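Ribosomal protein S2-related protein (Deinococcus radiodurans, PDB 2JH3) binds a [4Fe-4S] cluster, has a chelatase-like fold and may act as a sirohydrochlorin ferrochelatase. Local coordinates at residues 55-59 with 84-88; 345-349 with 421-427; 417-422 with 456-461. All coordinates share one frame; numbering follows the deposited sequence.

Contact 1. Residues 55-59 with 84-88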
ATOM      1  N   LEU A  55      -3.919  11.880 -19.960  1.00 26.48           N
ATOM      2  CA  LEU A  55      -3.763  12.507 -21.288  1.00 25.06           C
ATOM      3  C   LEU A  55      -2.928  11.673 -22.267  1.00 25.31           C
ATOM      4  O   LEU A  55      -3.145  11.723 -23.488  1.00 24.20           O
ATOM      5  CB  LEU A  55      -3.124  13.898 -21.155  1.00 24.96           C
ATOM      6  CG  LEU A  55      -3.938  14.906 -20.304  1.00 27.54           C
ATOM      7  CD1 LEU A  55      -3.131  16.200 -20.168  1.00 29.10           C
ATOM      8  CD2 LEU A  55      -5.293  15.122 -20.874  1.00 30.32           C
ATOM      9  N   ARG A  56      -1.963  10.934 -21.732  1.00 25.50           N
ATOM     10  CA  ARG A  56      -1.142  10.022 -22.532  1.00 25.73           C
ATOM     11  C   ARG A  56      -1.854   8.754 -22.951  1.00 25.04           C
ATOM     12  O   ARG A  56      -1.333   8.007 -23.780  1.00 25.57           O
ATOM     13  CB  ARG A  56       0.147   9.633 -21.759  1.00 26.97           C
ATOM     14  CG  ARG A  56       0.998  10.854 -21.233  1.00 28.35           C
ATOM     15  CD  ARG A  56       1.626  11.659 -22.400  1.00 28.42           C
ATOM     16  NE  ARG A  56       2.663  10.916 -23.111  1.00 27.67           N
ATOM     17  CZ  ARG A  56       3.362  11.338 -24.150  1.00 28.00           C
ATOM     18  NH1 ARG A  56       3.068  12.479 -24.732  1.00 29.50           N
ATOM     19  NH2 ARG A  56       4.349  10.602 -24.625  1.00 23.76           N
ATOM     20  N   GLN A  57      -2.992   8.473 -22.344  1.00 24.96           N
ATOM     21  CA  GLN A  57      -3.712   7.223 -22.532  1.00 25.88           C
ATOM     22  C   GLN A  57      -4.953   7.448 -23.368  1.00 25.71           C
ATOM     23  O   GLN A  57      -5.370   6.598 -24.137  1.00 24.93           O
ATOM     24  CB  GLN A  57      -4.143   6.703 -21.140  1.00 25.52           C
ATOM     25  CG  GLN A  57      -3.003   6.505 -20.156  1.00 26.58           C
ATOM     26  CD  GLN A  57      -3.554   5.889 -18.870  1.00 29.28           C
ATOM     27  OE1 GLN A  57      -4.624   6.324 -18.381  1.00 26.44           O
ATOM     28  NE2 GLN A  57      -2.932   4.803 -18.407  1.00 24.35           N
ATOM     29  N   VAL A  58      -5.605   8.592 -23.179  1.00 26.15           N
ATOM     30  CA  VAL A  58      -6.992   8.757 -23.659  1.00 26.88           C
ATOM     31  C   VAL A  58      -7.178   8.508 -25.174  1.00 26.85           C
ATOM     32  O   VAL A  58      -8.133   7.861 -25.561  1.00 25.61           O
ATOM     33  CB  VAL A  58      -7.604  10.121 -23.236  1.00 28.45           C
ATOM     34  CG1 VAL A  58      -6.984  11.263 -24.013  1.00 30.44           C
ATOM     35  CG2 VAL A  58      -9.112  10.030 -23.362  1.00 27.33           C
ATOM     36  N   LEU A  59      -6.228   8.886 -26.017  1.00 26.14           N
ATOM     37  CA  LEU A  59      -6.467   8.734 -27.458  1.00 28.34           C
ATOM     38  C   LEU A  59      -6.403   7.276 -27.939  1.00 29.65           C
ATOM     39  O   LEU A  59      -7.062   6.891 -28.908  1.00 30.03           O
ATOM     40  CB  LEU A  59      -5.504   9.613 -28.266  1.00 28.74           C
ATOM     41  CG  LEU A  59      -5.880  11.111 -28.260  1.00 30.73           C
ATOM     42  CD1 LEU A  59      -4.939  11.914 -29.159  1.00 31.46           C
ATOM     43  CD2 LEU A  59      -7.322  11.293 -28.687  1.00 31.79           C
ATOM     44  N   LEU A  84      -1.882  20.822 -21.943  1.00 23.24           N
ATOM     45  CA  LEU A  84      -2.740  19.730 -22.447  1.00 22.98           C
ATOM     46  C   LEU A  84      -2.315  19.287 -23.835  1.00 23.61           C
ATOM     47  O   LEU A  84      -2.166  18.067 -24.073  1.00 24.60           O
ATOM     48  CB  LEU A  84      -4.255  20.054 -22.364  1.00 24.70           C
ATOM     49  CG  LEU A  84      -4.795  20.595 -21.005  1.00 24.28           C
ATOM     50  CD1 LEU A  84      -6.303  20.815 -20.979  1.00 23.70           C
ATOM     51  CD2 LEU A  84      -4.356  19.843 -19.764  1.00 23.13           C
ATOM     52  N   PRO A  85      -2.062  20.241 -24.756  1.00 22.92           N
ATOM     53  CA  PRO A  85      -1.578  19.903 -26.089  1.00 24.54           C
ATOM     54  C   PRO A  85      -0.248  19.146 -26.088  1.00 25.52           C
ATOM     55  O   PRO A  85      -0.115  18.173 -26.794  1.00 24.76           O
ATOM     56  CB  PRO A  85      -1.469  21.268 -26.785  1.00 23.50           C
ATOM     57  CG  PRO A  85      -2.373  22.097 -26.086  1.00 23.31           C
ATOM     58  CD  PRO A  85      -2.296  21.697 -24.653  1.00 22.23           C
ATOM     59  N   ARG A  86       0.676  19.527 -25.234  1.00 26.49           N
ATOM     60  CA  ARG A  86       1.966  18.827 -25.071  1.00 28.40           C
ATOM     61  C   ARG A  86       1.805  17.381 -24.578  1.00 28.48           C
ATOM     62  O   ARG A  86       2.473  16.510 -25.041  1.00 29.25           O
ATOM     63  CB  ARG A  86       2.737  19.582 -24.029  1.00 29.10           C
ATOM     64  CG  ARG A  86       4.132  19.318 -23.836  1.00 31.81           C
ATOM     65  CD  ARG A  86       4.547  20.294 -22.696  1.00 33.65           C
ATOM     66  NE  ARG A  86       4.156  19.693 -21.440  1.00 37.99           N
ATOM     67  CZ  ARG A  86       4.113  20.231 -20.226  1.00 35.29           C
ATOM     68  NH1 ARG A  86       4.367  21.523 -19.976  1.00 33.62           N
ATOM     69  NH2 ARG A  86       3.765  19.374 -19.228  1.00 37.15           N
ATOM     70  N   GLU A  87       0.937  17.146 -23.600  1.00 27.61           N
ATOM     71  CA  GLU A  87       0.752  15.806 -23.089  1.00 28.42           C
ATOM     72  C   GLU A  87      -0.051  14.936 -24.073  1.00 29.16           C
ATOM     73  O   GLU A  87       0.257  13.748 -24.306  1.00 25.80           O
ATOM     74  CB  GLU A  87       0.073  15.891 -21.753  1.00 28.53           C
ATOM     75  CG  GLU A  87       0.930  16.600 -20.695  1.00 29.95           C
ATOM     76  CD  GLU A  87       2.198  15.777 -20.352  1.00 34.51           C
ATOM     77  OE1 GLU A  87       2.060  14.618 -19.890  1.00 35.10           O
ATOM     78  OE2 GLU A  87       3.311  16.279 -20.533  1.00 36.94           O
ATOM     79  N   LEU A  88      -1.041  15.550 -24.697  1.00 28.99           N
ATOM     80  CA  LEU A  88      -1.785  14.868 -25.735  1.00 30.13           C
ATOM     81  C   LEU A  88      -0.948  14.595 -26.958  1.00 30.53           C
ATOM     82  O   LEU A  88      -1.336  13.767 -27.764  1.00 30.97           O
ATOM     83  CB  LEU A  88      -3.004  15.684 -26.152  1.00 29.46           C
ATOM     84  CG  LEU A  88      -4.395  15.568 -25.557  1.00 31.76           C
ATOM     85  CD1 LEU A  88      -4.820  14.274 -24.856  1.00 34.67           C
ATOM     86  CD2 LEU A  88      -4.843  16.799 -24.755  1.00 28.68           C
TER
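Arg56 reaches from the loop 55-59 to the C-terminal end of helix 78-88 and can be followed atom by atom. Its CB leads to CG, which lies 4.1 Å from Glu87 OE1; CD then comes close to the backbone oxygen of Glu87. Bends at chi2 (-67°) and chi3 (-68°) fold the chain back across the Glu87 side chain at about a right angle, which brings NH1 within 3.1 Å of Glu87 O. This hydrogen bond is fairly straight (156° at the hydrogen), with the donor tilted from the carbonyl plane. The carboxylate of Glu87 is not the mate of this arginine: NE makes a salt bridge to Glu452, while Glu87 OE2 pairs with Arg398 and, over a longer, weak bond, with NH2 of Arg86, whose NH1 is hydrogen-bonded to Thr400.

Apart from this polar pairing, most of the contact is apolar. Leu55 sends CD1 to within 3.6 Å of Glu87 CB, and the same methyl meets Leu84 CD2 at 3.9 Å. Leu88 CD1 lies against Leu55 O and also touches Val58 CG1 at 3.8 Å, so one methyl bridges two residues of the loop.

Both segments belong to the first CbiX-like region. Leu55 and Leu84 both rest on Ile9 of strand 5-10 and Val58 on Val7, while Leu84 also meets Tyr112 of strand 108-112, so the loop and helix 78-88 pack together against the sheet.

Contact 2. Residues 345-349 with 421-427; sequences IRTWR and VCASCLR. With SF4 (iron/sulfur cluster), chain E.
At the [4Fe-4S] site, a single beta bridge joins the loop 345-349 to the segment 421-427, Trp348 facing Cys425 with their CA atoms 4.1 Å apart. Two backbone hydrogen bonds define it: Leu426 N to Thr347 O, and Arg349 N to Ser424 O at 2.7 Å, the latter almost collinear with the carbonyl (C=O...N 169°).

Ser424 CB stands over one face of the Trp348 indole, 3.5 Å from the centroid of the six-membered ring and 11° off the normal, a CH-pi contact. The ring's five-membered side runs past Cys425, whose SG approaches obliquely. Its NE1 comes within 3.4 Å of cluster S1 near the ring plane, yet this buried nitrogen has no hydrogen-bond partner in the model. Farther along, Trp348 CZ2 meets Val421 CG1.

Cys425 SG binds iron FE3 at 2.3 Å; its position anti to the backbone N (chi1 -161°) also sets it 3.4 Å from Thr347 OG1. Cys422 SG binds FE4 at 2.4 Å, and Cys450 and Cys454 complete the ligands. Cys425 SG also accepts the N-H of Arg427, which would be expected to draw charge from the thiolate. Thr347 CG2 sits over one face of the Arg427 guanidinium, whose NH2 forms a salt bridge with Glu52.

Water 1 links Arg349 NH2 to Ala423 O, while Arg349 NH1 is hydrogen-bonded to Leu351 O of the second subunit and salt-bridged to Glu296 of that subunit. A type I turn spans Cys422 to Cys425; the Cys-X-X-Cys spacing and a backbone N-H directed at a ligand sulfur are typical of [4Fe-4S] sites.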
ATOM      1  N   ILE A 345      -4.188   6.306  -9.816  1.00 18.73           N
ATOM      2  CA  ILE A 345      -3.665   5.285 -10.653  1.00 17.56           C
ATOM      3  C   ILE A 345      -4.413   3.985 -10.365  1.00 16.73           C
ATOM      4  O   ILE A 345      -4.236   3.386  -9.309  1.00 15.39           O
ATOM      5  CB  ILE A 345      -2.113   5.072 -10.423  1.00 19.43           C
ATOM      6  CG1 ILE A 345      -1.309   6.364 -10.570  1.00 17.71           C
ATOM      7  CG2 ILE A 345      -1.626   4.028 -11.388  1.00 20.83           C
ATOM      8  CD1 ILE A 345      -1.435   7.116 -11.882  1.00 18.77           C
ATOM      9  N   ARG A 346      -5.260   3.557 -11.318  1.00 16.57           N
ATOM     10  CA  ARG A 346      -6.275   2.538 -11.036  1.00 16.22           C
ATOM     11  C   ARG A 346      -5.705   1.138 -11.069  1.00 17.10           C
ATOM     12  O   ARG A 346      -6.355   0.205 -10.670  1.00 17.67           O
ATOM     13  CB  ARG A 346      -7.462   2.732 -12.009  1.00 18.42           C
ATOM     14  CG  ARG A 346      -8.460   3.809 -11.511  1.00 16.36           C
ATOM     15  CD  ARG A 346      -9.562   4.200 -12.472  1.00 15.80           C
ATOM     16  NE  ARG A 346     -10.698   4.776 -11.755  1.00 20.08           N
ATOM     17  CZ  ARG A 346     -11.631   4.107 -11.106  1.00 15.86           C
ATOM     18  NH1 ARG A 346     -12.575   4.786 -10.475  1.00 20.41           N
ATOM     19  NH2 ARG A 346     -11.747   2.778 -11.202  1.00 18.33           N
ATOM     20  N   THR A 347      -4.509   0.960 -11.621  1.00 17.21           N
ATOM     21  CA  THR A 347      -3.784  -0.318 -11.546  1.00 16.58           C
ATOM     22  C   THR A 347      -3.011  -0.578 -10.210  1.00 17.29           C
ATOM     23  O   THR A 347      -2.337  -1.568 -10.097  1.00 17.71           O
ATOM     24  CB  THR A 347      -2.800  -0.457 -12.660  1.00 16.84           C
ATOM     25  OG1 THR A 347      -1.979   0.714 -12.805  1.00 14.70           O
ATOM     26  CG2 THR A 347      -3.553  -0.683 -13.952  1.00 17.69           C
ATOM     27  N   TRP A 348      -3.118   0.334  -9.260  1.00 16.87           N
ATOM     28  CA  TRP A 348      -2.577   0.096  -7.943  1.00 16.52           C
ATOM     29  C   TRP A 348      -3.332  -1.035  -7.290  1.00 17.35           C
ATOM     30  O   TRP A 348      -4.534  -1.208  -7.521  1.00 16.30           O
ATOM     31  CB  TRP A 348      -2.535   1.385  -7.080  1.00 16.67           C
ATOM     32  CG  TRP A 348      -1.319   2.149  -7.369  1.00 17.89           C
ATOM     33  CD1 TRP A 348      -0.664   2.213  -8.579  1.00 17.20           C
ATOM     34  CD2 TRP A 348      -0.623   3.017  -6.499  1.00 15.92           C
ATOM     35  NE1 TRP A 348       0.426   3.010  -8.473  1.00 18.95           N
ATOM     36  CE2 TRP A 348       0.495   3.490  -7.195  1.00 17.89           C
ATOM     37  CE3 TRP A 348      -0.754   3.329  -5.137  1.00 20.24           C
ATOM     38  CZ2 TRP A 348       1.422   4.380  -6.616  1.00 21.13           C
ATOM     39  CZ3 TRP A 348       0.167   4.159  -4.550  1.00 20.15           C
ATOM     40  CH2 TRP A 348       1.256   4.668  -5.274  1.00 18.70           C
ATOM     41  N   ARG A 349      -2.596  -1.879  -6.564  1.00 16.79           N
ATOM     42  CA  ARG A 349      -3.148  -3.034  -5.845  1.00 16.50           C
ATOM     43  C   ARG A 349      -3.931  -2.613  -4.599  1.00 16.86           C
ATOM     44  O   ARG A 349      -3.690  -3.066  -3.427  1.00 18.30           O
ATOM     45  CB  ARG A 349      -2.019  -3.999  -5.526  1.00 16.59           C
ATOM     46  CG  ARG A 349      -2.444  -5.510  -5.407  1.00 18.41           C
ATOM     47  CD  ARG A 349      -1.482  -6.325  -4.521  1.00 19.59           C
ATOM     48  NE  ARG A 349      -0.142  -6.299  -5.150  1.00 18.78           N
ATOM     49  CZ  ARG A 349       0.891  -7.050  -4.776  1.00 19.60           C
ATOM     50  NH1 ARG A 349       0.759  -7.865  -3.764  1.00 19.75           N
ATOM     51  NH2 ARG A 349       2.050  -6.941  -5.380  1.00 17.62           N
ATOM     52  N   VAL A 421       7.714   3.381  -5.340  1.00 20.98           N
ATOM     53  CA  VAL A 421       6.362   3.768  -5.794  1.00 21.13           C
ATOM     54  C   VAL A 421       5.651   2.663  -6.584  1.00 19.13           C
ATOM     55  O   VAL A 421       4.544   2.261  -6.261  1.00 20.60           O
ATOM     56  CB  VAL A 421       6.484   4.948  -6.707  1.00 21.34           C
ATOM     57  CG1 VAL A 421       5.146   5.261  -7.448  1.00 22.95           C
ATOM     58  CG2 VAL A 421       6.851   6.151  -5.846  1.00 22.04           C
ATOM     59  N   CYS A 422       6.350   2.127  -7.551  1.00 18.06           N
ATOM     60  CA  CYS A 422       5.774   1.158  -8.459  1.00 19.29           C
ATOM     61  C   CYS A 422       5.436  -0.198  -7.807  1.00 19.54           C
ATOM     62  O   CYS A 422       4.656  -0.995  -8.355  1.00 17.31           O
ATOM     63  CB  CYS A 422       6.683   0.941  -9.643  1.00 18.60           C
ATOM     64  SG  CYS A 422       6.976   2.403 -10.647  1.00 19.60           S
ATOM     65  N   ALA A 423       6.016  -0.446  -6.619  1.00 19.03           N
ATOM     66  CA  ALA A 423       5.654  -1.632  -5.836  1.00 18.45           C
ATOM     67  C   ALA A 423       4.208  -1.728  -5.498  1.00 18.34           C
ATOM     68  O   ALA A 423       3.685  -2.832  -5.218  1.00 18.45           O
ATOM     69  CB  ALA A 423       6.495  -1.698  -4.607  1.00 18.65           C
ATOM     70  N   SER A 424       3.527  -0.587  -5.472  1.00 17.40           N
ATOM     71  CA  SER A 424       2.090  -0.574  -5.256  1.00 19.06           C
ATOM     72  C   SER A 424       1.254  -0.910  -6.472  1.00 18.66           C
ATOM     73  O   SER A 424       0.029  -1.128  -6.360  1.00 18.23           O
ATOM     74  CB  SER A 424       1.683   0.801  -4.711  1.00 20.16           C
ATOM     75  OG  SER A 424       2.091   0.930  -3.349  1.00 21.33           O
ATOM     76  N   CYS A 425       1.896  -0.933  -7.632  1.00 16.23           N
ATOM     77  CA  CYS A 425       1.234  -0.993  -8.908  1.00 16.11           C
ATOM     78  C   CYS A 425       1.201  -2.411  -9.472  1.00 16.78           C
ATOM     79  O   CYS A 425       2.177  -3.157  -9.321  1.00 16.49           O
ATOM     80  CB  CYS A 425       1.999  -0.098  -9.898  1.00 16.25           C
ATOM     81  SG  CYS A 425       1.034   0.360 -11.364  1.00 15.21           S
ATOM     82  N   LEU A 426       0.140  -2.785 -10.159  1.00 16.64           N
ATOM     83  CA  LEU A 426       0.126  -4.049 -10.959  1.00 16.72           C
ATOM     84  C   LEU A 426       1.058  -4.104 -12.181  1.00 17.58           C
ATOM     85  O   LEU A 426       1.446  -5.178 -12.707  1.00 18.48           O
ATOM     86  CB  LEU A 426      -1.287  -4.290 -11.441  1.00 19.32           C
ATOM     87  CG  LEU A 426      -2.347  -5.125 -10.645  1.00 23.76           C
ATOM     88  CD1 LEU A 426      -1.992  -5.525  -9.312  1.00 23.68           C
ATOM     89  CD2 LEU A 426      -3.830  -4.639 -10.786  1.00 25.73           C
ATOM     90  N   ARG A 427       1.334  -2.941 -12.722  1.00 16.46           N
ATOM     91  CA  ARG A 427       2.023  -2.844 -13.997  1.00 17.06           C
ATOM     92  C   ARG A 427       3.513  -3.103 -13.868  1.00 17.56           C
ATOM     93  O   ARG A 427       4.083  -3.063 -12.746  1.00 16.68           O
ATOM     94  CB  ARG A 427       1.776  -1.457 -14.601  1.00 16.23           C
ATOM     95  CG  ARG A 427       0.377  -1.246 -15.053  1.00 15.03           C
ATOM     96  CD  ARG A 427       0.277   0.111 -15.724  1.00 17.89           C
ATOM     97  NE  ARG A 427      -0.899   0.340 -16.609  1.00 17.90           N
ATOM     98  CZ  ARG A 427      -1.872   1.224 -16.459  1.00 18.81           C
ATOM     99  NH1 ARG A 427      -2.742   1.407 -17.435  1.00 18.36           N
ATOM    100  NH2 ARG A 427      -1.910   2.036 -15.411  1.00 20.38           N
TER
HETATM  101 FE1  SF4 E 650       3.826   2.817 -14.308  1.00 17.29          FE
HETATM  102 FE2  SF4 E 650       3.010   4.591 -12.422  1.00 19.25          FE
HETATM  103 FE3  SF4 E 650       2.403   1.965 -12.203  1.00 17.78          FE
HETATM  104 FE4  SF4 E 650       4.979   2.800 -11.831  1.00 19.42          FE
HETATM  105  S1  SF4 E 650       3.158   3.356 -10.495  1.00 16.84           S
HETATM  106  S2  SF4 E 650       4.332   0.976 -13.083  1.00 17.98           S
HETATM  107  S3  SF4 E 650       5.123   4.501 -13.404  1.00 17.29           S
HETATM  108  S4  SF4 E 650       1.574   3.393 -13.804  1.00 18.98           S
HETATM  109  O   HOH W   1       1.796  -4.395  -6.604  1.00 20.60           O
HETATM  110  O   HOH W   2      -0.778  -1.582  -3.155  1.00 46.09           O

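Contact 3. Residues 417-422 with 456-461; sequences VAAQVC and VLLAAV. With SF4 (iron/sulfur cluster), chain E.
Leu457 is the knob of this helix pair, inserted among Val417, Ala418, Val421 and Cys422. CD1 does the inserting: it lies 3.8 Å from Ala418 CA and 3.9 Å from Val417 CG1. CD2 turns to the cluster, 3.7 Å from its S3 atom, and approaches Cys422 SG, the ligand of FE4. With CG anti to the backbone N (chi1 174°) and chi2 at 58°, CD1 is sent to the other helix and CD2 to the cluster. Cutting this side chain back to an alanine is likely to open a gap among Val417, Ala418 and Val421 and to remove the methyl that lies against cluster S3 and Cys422 SG.

Around this knob, Ala460 CB lies against two valine methyls, 3.6 Å from each of Val417 CG1 and Val421 CG2. Val461 CG2 extends this wholly apolar seam to Val417 CG1.

The axes of the segments 417-422 and 456-461 approach to 9.9 Å, with their N-to-C directions 132° apart, an oblique crossing, nearer antiparallel than parallel. Outward, Leu457 also touches Trp431, and Val461 packs on Trp392 of helix 392-398. Ala418 and Cys422 rest on Arg429, so helix 411-422 packs against both strand 427-429 and helix 455-467.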
ATOM      1  N   VAL A 417      13.359   5.536  -6.520  1.00 24.71           N
ATOM      2  CA  VAL A 417      11.991   5.974  -6.281  1.00 24.86           C
ATOM      3  C   VAL A 417      10.990   5.055  -6.985  1.00 24.32           C
ATOM      4  O   VAL A 417      10.028   4.685  -6.372  1.00 26.02           O
ATOM      5  CB  VAL A 417      11.788   7.446  -6.734  1.00 25.59           C
ATOM      6  CG1 VAL A 417      10.334   7.923  -6.510  1.00 25.10           C
ATOM      7  CG2 VAL A 417      12.765   8.347  -5.990  1.00 26.20           C
ATOM      8  N   ALA A 418      11.257   4.668  -8.229  1.00 22.69           N
ATOM      9  CA  ALA A 418      10.357   3.787  -8.938  1.00 23.30           C
ATOM     10  C   ALA A 418      10.209   2.458  -8.208  1.00 22.57           C
ATOM     11  O   ALA A 418       9.093   1.940  -8.099  1.00 23.15           O
ATOM     12  CB  ALA A 418      10.810   3.611 -10.311  1.00 22.97           C
ATOM     13  N   ALA A 419      11.277   1.905  -7.626  1.00 22.77           N
ATOM     14  CA  ALA A 419      11.149   0.627  -6.870  1.00 23.23           C
ATOM     15  C   ALA A 419      10.182   0.783  -5.708  1.00 24.34           C
ATOM     16  O   ALA A 419       9.351  -0.085  -5.430  1.00 25.75           O
ATOM     17  CB  ALA A 419      12.520   0.141  -6.343  1.00 26.29           C
ATOM     18  N   GLN A 420      10.206   1.950  -5.081  1.00 23.37           N
ATOM     19  CA  GLN A 420       9.331   2.225  -3.927  1.00 22.78           C
ATOM     20  C   GLN A 420       7.899   2.533  -4.334  1.00 22.88           C
ATOM     21  O   GLN A 420       6.959   2.013  -3.724  1.00 23.88           O
ATOM     22  CB  GLN A 420       9.882   3.356  -3.086  1.00 25.17           C
ATOM     23  CG  GLN A 420      11.193   3.035  -2.320  1.00 28.31           C
ATOM     24  CD  GLN A 420      11.199   1.705  -1.475  1.00 33.07           C
ATOM     25  OE1 GLN A 420      10.362   1.507  -0.590  0.50 32.00           O
ATOM     26  NE2 GLN A 420      12.173   0.776  -1.807  1.00 35.86           N
ATOM     27  N   VAL A 421       7.714   3.381  -5.340  1.00 20.98           N
ATOM     28  CA  VAL A 421       6.362   3.768  -5.794  1.00 21.13           C
ATOM     29  C   VAL A 421       5.651   2.663  -6.584  1.00 19.13           C
ATOM     30  O   VAL A 421       4.544   2.261  -6.261  1.00 20.60           O
ATOM     31  CB  VAL A 421       6.484   4.948  -6.707  1.00 21.34           C
ATOM     32  CG1 VAL A 421       5.146   5.261  -7.448  1.00 22.95           C
ATOM     33  CG2 VAL A 421       6.851   6.151  -5.846  1.00 22.04           C
ATOM     34  N   CYS A 422       6.350   2.127  -7.551  1.00 18.06           N
ATOM     35  CA  CYS A 422       5.774   1.158  -8.459  1.00 19.29           C
ATOM     36  C   CYS A 422       5.436  -0.198  -7.807  1.00 19.54           C
ATOM     37  O   CYS A 422       4.656  -0.995  -8.355  1.00 17.31           O
ATOM     38  CB  CYS A 422       6.683   0.941  -9.643  1.00 18.60           C
ATOM     39  SG  CYS A 422       6.976   2.403 -10.647  1.00 19.60           S
ATOM     40  N   VAL A 456       2.003  10.169 -10.652  1.00 20.65           N
ATOM     41  CA  VAL A 456       2.269   9.875  -9.240  1.00 19.89           C
ATOM     42  C   VAL A 456       3.778   9.625  -9.029  1.00 21.52           C
ATOM     43  O   VAL A 456       4.382  10.137  -8.038  1.00 20.25           O
ATOM     44  CB  VAL A 456       1.382   8.752  -8.724  1.00 19.92           C
ATOM     45  CG1 VAL A 456       1.870   8.205  -7.351  1.00 20.22           C
ATOM     46  CG2 VAL A 456      -0.076   9.250  -8.557  1.00 18.37           C
ATOM     47  N   LEU A 457       4.407   8.894  -9.953  1.00 18.51           N
ATOM     48  CA  LEU A 457       5.833   8.657  -9.896  1.00 20.37           C
ATOM     49  C   LEU A 457       6.632   9.942 -10.151  1.00 20.70           C
ATOM     50  O   LEU A 457       7.634  10.177  -9.465  1.00 18.64           O
ATOM     51  CB  LEU A 457       6.266   7.597 -10.931  1.00 19.29           C
ATOM     52  CG  LEU A 457       7.785   7.360 -11.084  1.00 21.02           C
ATOM     53  CD1 LEU A 457       8.380   6.945  -9.719  1.00 20.27           C
ATOM     54  CD2 LEU A 457       8.077   6.249 -12.076  1.00 19.94           C
ATOM     55  N   LEU A 458       6.178  10.775 -11.106  1.00 20.50           N
ATOM     56  CA  LEU A 458       6.856  12.069 -11.364  1.00 21.55           C
ATOM     57  C   LEU A 458       6.843  12.939 -10.104  1.00 21.20           C
ATOM     58  O   LEU A 458       7.843  13.544  -9.735  1.00 20.56           O
ATOM     59  CB  LEU A 458       6.176  12.837 -12.482  1.00 23.08           C
ATOM     60  CG  LEU A 458       6.321  12.247 -13.854  1.00 26.03           C
ATOM     61  CD1 LEU A 458       5.304  12.768 -14.821  1.00 29.06           C
ATOM     62  CD2 LEU A 458       7.690  12.501 -14.392  1.00 26.30           C
ATOM     63  N   ALA A 459       5.714  13.030  -9.437  1.00 20.75           N
ATOM     64  CA  ALA A 459       5.680  13.813  -8.169  1.00 22.48           C
ATOM     65  C   ALA A 459       6.573  13.244  -7.045  1.00 24.44           C
ATOM     66  O   ALA A 459       7.167  13.979  -6.225  1.00 23.72           O
ATOM     67  CB  ALA A 459       4.227  13.880  -7.694  1.00 23.11           C
ATOM     68  N   ALA A 460       6.658  11.925  -6.977  1.00 24.77           N
ATOM     69  CA  ALA A 460       7.534  11.262  -5.964  1.00 25.69           C
ATOM     70  C   ALA A 460       9.022  11.546  -6.278  1.00 25.64           C
ATOM     71  O   ALA A 460       9.851  11.759  -5.349  1.00 23.68           O
ATOM     72  CB  ALA A 460       7.258   9.755  -5.924  1.00 25.86           C
ATOM     73  N   VAL A 461       9.372  11.568  -7.565  1.00 24.65           N
ATOM     74  CA  VAL A 461      10.732  11.886  -7.931  1.00 26.58           C
ATOM     75  C   VAL A 461      11.019  13.352  -7.669  1.00 28.84           C
ATOM     76  O   VAL A 461      12.091  13.726  -7.120  1.00 27.91           O
ATOM     77  CB  VAL A 461      11.052  11.548  -9.413  1.00 26.60           C
ATOM     78  CG1 VAL A 461      12.428  12.085  -9.761  1.00 26.76           C
ATOM     79  CG2 VAL A 461      11.031  10.060  -9.595  1.00 28.54           C
TER
HETATM   80 FE1  SF4 E 650       3.826   2.817 -14.308  1.00 17.29          FE
HETATM   81 FE2  SF4 E 650       3.010   4.591 -12.422  1.00 19.25          FE
HETATM   82 FE3  SF4 E 650       2.403   1.965 -12.203  1.00 17.78          FE
HETATM   83 FE4  SF4 E 650       4.979   2.800 -11.831  1.00 19.42          FE
HETATM   84  S1  SF4 E 650       3.158   3.356 -10.495  1.00 16.84           S
HETATM   85  S2  SF4 E 650       4.332   0.976 -13.083  1.00 17.98           S
HETATM   86  S3  SF4 E 650       5.123   4.501 -13.404  1.00 17.29           S
HETATM   87  S4  SF4 E 650       1.574   3.393 -13.804  1.00 18.98           S

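In the fold
From the N terminus, contact 1 closes first, joining the loop after strand 43-48 to helix 78-88 within the first CbiX-like region. It is complete before the others begin. Contact 2 then opens at 345-349, in the range of the stabilising domain, and returns across 72 residues to the cluster-binding region. Contact 3 starts before contact 2 has closed and ends on helix 455-467, so the two cross. They share Val421 and Cys422 on helix 411-422, touch again where Ile345 and Trp348 meet Val456, and both border the cluster. Gln57 touching Arg427 links contact 1 to contact 2, tying the chelatase-like part to the cluster region.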